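Local coordinates for beta 1-3 glucanase (PDB 5H4E), which probably hydrolyses beta-1,3-glucans through its glycoside hydrolase family 64 (GH64) domain, at residues Y21-D24 with Q25-W28; M141-N145 with D146-I150. All blocks are in the same frame, centred on the assembly; numbering follows the deposited sequence.

Contact 1 (Y21-D24 with Q25-W28); sequences YSND and QIYW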
ATOM      1  N   TYR A  21      -2.303 -18.912 -15.621  1.00 23.63           N
ATOM      2  CA  TYR A  21      -1.592 -19.698 -14.607  1.00 25.27           C
ATOM      3  C   TYR A  21      -2.521 -20.713 -13.940  1.00 23.84           C
ATOM      4  O   TYR A  21      -3.700 -20.424 -13.704  1.00 27.38           O
ATOM      5  CB  TYR A  21      -0.976 -18.790 -13.529  1.00 24.83           C
ATOM      6  CG  TYR A  21      -0.001 -17.754 -14.046  1.00 23.81           C
ATOM      7  CD1 TYR A  21       1.338 -18.078 -14.285  1.00 25.35           C
ATOM      8  CD2 TYR A  21      -0.415 -16.447 -14.289  1.00 22.37           C
ATOM      9  CE1 TYR A  21       2.229 -17.129 -14.756  1.00 23.12           C
ATOM     10  CE2 TYR A  21       0.465 -15.497 -14.763  1.00 18.61           C
ATOM     11  CZ  TYR A  21       1.785 -15.832 -14.985  1.00 22.86           C
ATOM     12  OH  TYR A  21       2.655 -14.876 -15.459  1.00 23.14           O
ATOM     13  N   SER A  22      -1.991 -21.900 -13.644  1.00 24.33           N
ATOM     14  CA  SER A  22      -2.728 -22.916 -12.887  1.00 27.06           C
ATOM     15  C   SER A  22      -2.473 -22.693 -11.401  1.00 23.78           C
ATOM     16  O   SER A  22      -1.590 -21.925 -11.044  1.00 22.36           O
ATOM     17  CB  SER A  22      -2.301 -24.328 -13.297  1.00 22.74           C
ATOM     18  OG  SER A  22      -0.939 -24.541 -12.980  1.00 23.99           O
ATOM     19  N   ASN A  23      -3.228 -23.359 -10.533  1.00 25.37           N
ATOM     20  CA  ASN A  23      -2.992 -23.233  -9.099  1.00 21.54           C
ATOM     21  C   ASN A  23      -1.618 -23.767  -8.690  1.00 25.20           C
ATOM     22  O   ASN A  23      -1.056 -23.375  -7.661  1.00 24.08           O
ATOM     23  CB  ASN A  23      -4.093 -23.946  -8.315  1.00 24.73           C
ATOM     24  CG  ASN A  23      -5.394 -23.171  -8.315  1.00 28.29           C
ATOM     25  OD1 ASN A  23      -5.490 -22.113  -8.926  1.00 27.33           O
ATOM     26  ND2 ASN A  23      -6.402 -23.695  -7.637  1.00 34.19           N
ATOM     27  N   ASP A  24      -1.075 -24.660  -9.508  1.00 24.93           N
ATOM     28  CA  ASP A  24       0.280 -25.158  -9.320  1.00 23.44           C
ATOM     29  C   ASP A  24       1.330 -24.089  -9.668  1.00 28.46           C
ATOM     30  O   ASP A  24       2.518 -24.280  -9.422  1.00 24.61           O
ATOM     31  CB  ASP A  24       0.497 -26.409 -10.177  1.00 26.54           C
ATOM     32  CG  ASP A  24       1.639 -27.260  -9.681  1.00 34.06           C
ATOM     33  OD1 ASP A  24       1.629 -27.651  -8.489  1.00 34.84           O
ATOM     34  OD2 ASP A  24       2.554 -27.533 -10.484  1.00 36.91           O
ATOM     35  N   GLN A  25       0.881 -22.966 -10.229  1.00 23.34           N
ATOM     36  CA  GLN A  25       1.784 -21.886 -10.625  1.00 25.02           C
ATOM     37  C   GLN A  25       1.554 -20.603  -9.816  1.00 23.88           C
ATOM     38  O   GLN A  25       2.090 -19.539 -10.144  1.00 22.84           O
ATOM     39  CB  GLN A  25       1.623 -21.598 -12.115  1.00 24.88           C
ATOM     40  CG  GLN A  25       1.980 -22.797 -12.983  1.00 27.05           C
ATOM     41  CD  GLN A  25       1.614 -22.613 -14.436  1.00 27.38           C
ATOM     42  OE1 GLN A  25       0.606 -21.982 -14.760  1.00 24.37           O
ATOM     43  NE2 GLN A  25       2.431 -23.174 -15.329  1.00 30.49           N
ATOM     44  N   ILE A  26       0.748 -20.716  -8.770  1.00 21.90           N
ATOM     45  CA  ILE A  26       0.469 -19.582  -7.894  1.00 22.43           C
ATOM     46  C   ILE A  26       1.037 -19.877  -6.513  1.00 19.69           C
ATOM     47  O   ILE A  26       0.782 -20.939  -5.956  1.00 21.48           O
ATOM     48  CB  ILE A  26      -1.039 -19.312  -7.812  1.00 20.48           C
ATOM     49  CG1 ILE A  26      -1.581 -18.952  -9.199  1.00 21.86           C
ATOM     50  CG2 ILE A  26      -1.339 -18.189  -6.808  1.00 22.19           C
ATOM     51  CD1 ILE A  26      -3.109 -18.843  -9.244  1.00 26.23           C
ATOM     52  N   TYR A  27       1.815 -18.946  -5.972  1.00 18.52           N
ATOM     53  CA  TYR A  27       2.463 -19.149  -4.681  1.00 20.59           C
ATOM     54  C   TYR A  27       2.035 -18.103  -3.668  1.00 20.03           C
ATOM     55  O   TYR A  27       2.016 -16.926  -3.989  1.00 18.25           O
ATOM     56  CB  TYR A  27       3.976 -19.093  -4.828  1.00 21.11           C
ATOM     57  CG  TYR A  27       4.549 -20.125  -5.770  1.00 21.46           C
ATOM     58  CD1 TYR A  27       5.220 -21.241  -5.272  1.00 23.16           C
ATOM     59  CD2 TYR A  27       4.439 -19.982  -7.153  1.00 23.32           C
ATOM     60  CE1 TYR A  27       5.758 -22.193  -6.119  1.00 26.16           C
ATOM     61  CE2 TYR A  27       4.983 -20.945  -8.020  1.00 25.58           C
ATOM     62  CZ  TYR A  27       5.643 -22.042  -7.486  1.00 29.02           C
ATOM     63  OH  TYR A  27       6.194 -23.006  -8.307  1.00 26.79           O
ATOM     64  N   TRP A  28       1.720 -18.516  -2.442  1.00 15.37           N
ATOM     65  CA  TRP A  28       1.441 -17.531  -1.402  1.00 19.91           C
ATOM     66  C   TRP A  28       2.290 -17.729  -0.147  1.00 19.21           C
ATOM     67  O   TRP A  28       2.701 -18.851   0.178  1.00 19.15           O
ATOM     68  CB  TRP A  28      -0.040 -17.549  -1.030  1.00 15.58           C
ATOM     69  CG  TRP A  28      -0.480 -18.820  -0.384  1.00 19.90           C
ATOM     70  CD1 TRP A  28      -1.002 -19.921  -1.009  1.00 20.75           C
ATOM     71  CD2 TRP A  28      -0.457 -19.125   1.007  1.00 19.38           C
ATOM     72  NE1 TRP A  28      -1.305 -20.886  -0.086  1.00 21.07           N
ATOM     73  CE2 TRP A  28      -0.972 -20.425   1.159  1.00 20.92           C
ATOM     74  CE3 TRP A  28      -0.048 -18.425   2.146  1.00 21.10           C
ATOM     75  CZ2 TRP A  28      -1.083 -21.041   2.395  1.00 19.31           C
ATOM     76  CZ3 TRP A  28      -0.164 -19.042   3.375  1.00 20.60           C
ATOM     77  CH2 TRP A  28      -0.681 -20.334   3.488  1.00 20.92           C
TER
HETATM   78  O   HOH W   1       5.000 -23.937 -10.389  1.00 36.69           O
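The Y21 ring and the Q25 side-chain amide are crossed planes, 72° apart, and the amide oxygen comes in obliquely to the ring, with Y21 CD1 4.0 Å from Q25 OE1. Beyond the turn, Y101 and W375 also meet the ring, Y101 at a shallow angle between the planes and W375 edge-to-face. What fixes the amide is the backbone: S22 N donates to Q25 OE1 at 2.8 Å, nearly straight at 163°, although the donor is tilted out of the carbonyl plane. Q25 reaches it because CG lies beside its own backbone N (chi1 -62°) and the chain beyond runs extended, carrying CG past S22 OG at 3.4 Å. Between them the main chain makes a short 3-10 turn leading into strand 26-33: Q25 N bonds to S22 O at 2.8 Å, and I26 N makes a weak bond to N23 O. The same Q25 thus closes the turn with both its backbone and its side chain. I26 CG1 lies 3.5 Å from S22 O, while N23 OD1 is hydrogen-bonded to N15 ND2. At the surface, a water joins D24 O to Y27 OH, lying 2.7 Å from D24 O.

Contact 2 (M141-N145 with D146-I150); sequences MAWTN and DGLWI
W143 and L148 face each other across a non-hydrogen-bonded pair of this antiparallel hairpin: L148 CD1 covers one face of the indole near its margin, 4.2 Å from the ring plane, while G147 O sits in plane at the indole edge, 3.5 Å from W143 CD1. Placing CG anti to the backbone N (chi1 -176°) is what sets W143 CD1 beside G147 O and turns a ring face to L148 CD1; K91 makes a cation-pi contact with the same indole. On this side of the sheet M141 CB meets I150 CG1 at 4.0 Å, and L148 and I150 continue onto strands 9-16 and 162-168. The opposite side carries A142, T144 and W149. There the W149 indole crosses the T144 side chain at about a right angle, CZ3 3.6 Å from T144 OG1, and its edge is aligned in plane with A142 O and D146 CB; H362 stacks on it. Paired backbone bonds join A142 with W149 and T144 with G147. Within the type I turn, T144 OG1 accepts from D146 N at 3.2 Å, an ST turn. M141, L148 and I150 are thus buried on one face, whereas at the turn the backbone itself supplies a donor to the T144 hydroxyl.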
ATOM      1  N   MET A 141      -2.832  -6.674   5.755  1.00 15.98           N
ATOM      2  CA  MET A 141      -3.900  -6.929   6.724  1.00 16.78           C
ATOM      3  C   MET A 141      -3.422  -6.876   8.160  1.00 18.58           C
ATOM      4  O   MET A 141      -2.238  -7.047   8.447  1.00 17.78           O
ATOM      5  CB  MET A 141      -4.556  -8.284   6.465  1.00 17.64           C
ATOM      6  CG  MET A 141      -3.815  -9.440   7.057  1.00 18.05           C
ATOM      7  SD  MET A 141      -3.853 -10.809   5.902  1.00 28.76           S
ATOM      8  CE  MET A 141      -2.634 -10.178   4.768  1.00 20.22           C
ATOM      9  N   ALA A 142      -4.359  -6.596   9.057  1.00 18.48           N
ATOM     10  CA  ALA A 142      -4.099  -6.699  10.488  1.00 20.29           C
ATOM     11  C   ALA A 142      -5.398  -7.091  11.170  1.00 19.78           C
ATOM     12  O   ALA A 142      -6.471  -6.610  10.803  1.00 19.27           O
ATOM     13  CB  ALA A 142      -3.565  -5.398  11.043  1.00 17.44           C
ATOM     14  N   TRP A 143      -5.296  -7.992  12.136  1.00 18.57           N
ATOM     15  CA  TRP A 143      -6.454  -8.412  12.894  1.00 17.03           C
ATOM     16  C   TRP A 143      -6.123  -8.143  14.348  1.00 21.79           C
ATOM     17  O   TRP A 143      -5.240  -8.786  14.920  1.00 21.08           O
ATOM     18  CB  TRP A 143      -6.767  -9.883  12.642  1.00 17.87           C
ATOM     19  CG  TRP A 143      -8.008 -10.385  13.321  1.00 17.71           C
ATOM     20  CD1 TRP A 143      -9.024  -9.642  13.862  1.00 21.36           C
ATOM     21  CD2 TRP A 143      -8.347 -11.753  13.538  1.00 21.56           C
ATOM     22  NE1 TRP A 143      -9.981 -10.476  14.405  1.00 22.27           N
ATOM     23  CE2 TRP A 143      -9.584 -11.778  14.219  1.00 21.25           C
ATOM     24  CE3 TRP A 143      -7.720 -12.963  13.229  1.00 20.08           C
ATOM     25  CZ2 TRP A 143     -10.209 -12.968  14.579  1.00 21.08           C
ATOM     26  CZ3 TRP A 143      -8.335 -14.138  13.593  1.00 22.97           C
ATOM     27  CH2 TRP A 143      -9.566 -14.136  14.265  1.00 20.12           C
ATOM     28  N   THR A 144      -6.811  -7.166  14.929  1.00 22.61           N
ATOM     29  CA  THR A 144      -6.500  -6.711  16.276  1.00 26.39           C
ATOM     30  C   THR A 144      -7.714  -6.812  17.175  1.00 29.45           C
ATOM     31  O   THR A 144      -8.740  -7.374  16.788  1.00 26.74           O
ATOM     32  CB  THR A 144      -6.016  -5.262  16.268  1.00 24.92           C
ATOM     33  OG1 THR A 144      -7.098  -4.414  15.863  1.00 25.97           O
ATOM     34  CG2 THR A 144      -4.855  -5.095  15.287  1.00 28.77           C
ATOM     35  N   ASN A 145      -7.600  -6.239  18.367  1.00 29.13           N
ATOM     36  CA  ASN A 145      -8.715  -6.183  19.305  1.00 34.86           C
ATOM     37  C   ASN A 145      -9.939  -5.454  18.734  1.00 34.34           C
ATOM     38  O   ASN A 145     -11.063  -5.635  19.203  1.00 32.53           O
ATOM     39  CB  ASN A 145      -8.265  -5.498  20.598  1.00 35.55           C
ATOM     40  CG  ASN A 145      -9.369  -5.425  21.629  1.00 45.47           C
ATOM     41  OD1 ASN A 145     -10.055  -6.421  21.886  1.00 47.49           O
ATOM     42  ND2 ASN A 145      -9.560  -4.240  22.220  1.00 44.19           N
ATOM     43  N   ASP A 146      -9.708  -4.643  17.708  1.00 32.22           N
ATOM     44  CA  ASP A 146     -10.748  -3.799  17.134  1.00 31.68           C
ATOM     45  C   ASP A 146     -11.283  -4.297  15.791  1.00 31.29           C
ATOM     46  O   ASP A 146     -12.053  -3.597  15.132  1.00 34.42           O
ATOM     47  CB  ASP A 146     -10.218  -2.376  16.987  1.00 32.68           C
ATOM     48  CG  ASP A 146      -9.783  -1.787  18.314  1.00 38.53           C
ATOM     49  OD1 ASP A 146     -10.440  -2.095  19.336  1.00 35.68           O
ATOM     50  OD2 ASP A 146      -8.791  -1.025  18.339  1.00 40.65           O
ATOM     51  N   GLY A 147     -10.895  -5.505  15.394  1.00 27.59           N
ATOM     52  CA  GLY A 147     -11.396  -6.091  14.161  1.00 24.00           C
ATOM     53  C   GLY A 147     -10.292  -6.319  13.143  1.00 21.70           C
ATOM     54  O   GLY A 147      -9.108  -6.207  13.456  1.00 21.59           O
ATOM     55  N   LEU A 148     -10.687  -6.622  11.916  1.00 20.93           N
ATOM     56  CA  LEU A 148      -9.738  -6.947  10.857  1.00 18.46           C
ATOM     57  C   LEU A 148      -9.787  -5.881   9.769  1.00 22.57           C
ATOM     58  O   LEU A 148     -10.866  -5.444   9.378  1.00 17.62           O
ATOM     59  CB  LEU A 148     -10.048  -8.329  10.277  1.00 18.93           C
ATOM     60  CG  LEU A 148      -9.165  -8.939   9.185  1.00 21.01           C
ATOM     61  CD1 LEU A 148      -9.281 -10.450   9.282  1.00 23.60           C
ATOM     62  CD2 LEU A 148      -9.606  -8.473   7.823  1.00 22.44           C
ATOM     63  N   TRP A 149      -8.611  -5.472   9.293  1.00 17.72           N
ATOM     64  CA  TRP A 149      -8.482  -4.587   8.136  1.00 21.25           C
ATOM     65  C   TRP A 149      -7.741  -5.362   7.073  1.00 19.32           C
ATOM     66  O   TRP A 149      -6.755  -6.007   7.384  1.00 19.03           O
ATOM     67  CB  TRP A 149      -7.683  -3.318   8.460  1.00 22.95           C
ATOM     68  CG  TRP A 149      -8.377  -2.303   9.305  1.00 28.41           C
ATOM     69  CD1 TRP A 149      -8.878  -1.088   8.895  1.00 27.69           C
ATOM     70  CD2 TRP A 149      -8.629  -2.387  10.710  1.00 27.13           C
ATOM     71  NE1 TRP A 149      -9.431  -0.425   9.960  1.00 28.30           N
ATOM     72  CE2 TRP A 149      -9.297  -1.198  11.085  1.00 28.68           C
ATOM     73  CE3 TRP A 149      -8.367  -3.352  11.687  1.00 25.92           C
ATOM     74  CZ2 TRP A 149      -9.698  -0.950  12.399  1.00 33.24           C
ATOM     75  CZ3 TRP A 149      -8.776  -3.105  12.994  1.00 29.68           C
ATOM     76  CH2 TRP A 149      -9.429  -1.910  13.336  1.00 28.71           C
ATOM     77  N   ILE A 150      -8.198  -5.313   5.832  1.00 18.73           N
ATOM     78  CA  ILE A 150      -7.458  -5.977   4.772  1.00 15.18           C
ATOM     79  C   ILE A 150      -7.609  -5.144   3.508  1.00 16.72           C
ATOM     80  O   ILE A 150      -8.658  -4.529   3.291  1.00 17.49           O
ATOM     81  CB  ILE A 150      -7.936  -7.447   4.578  1.00 18.90           C
ATOM     82  CG1 ILE A 150      -7.135  -8.137   3.472  1.00 16.46           C
ATOM     83  CG2 ILE A 150      -9.455  -7.514   4.306  1.00 16.45           C
ATOM     84  CD1 ILE A 150      -7.275  -9.650   3.474  1.00 15.22           C
TER

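Along the chain the two contacts come in series, neither nesting in nor crossing the other. Contact 1 closes first, ending the loop that follows strand 9-16 and starting strand 26-33. More than a hundred residues later, contact 2 closes the tight hairpin between strands 136-144 and 147-151. Both reach the same antiparallel sheet: strand 26-33 pairs with 95-101, which pairs with 136-144, so one intervening strand separates them. Their centres are 27 Å apart and their nearest atoms about 9 Å apart, without touching. Contact 2 also packs against strands 9-16, 162-168 and 366-374 of the five-stranded mixed sheet, whereas contact 1 meets the chain's last residue, W375, through Y21.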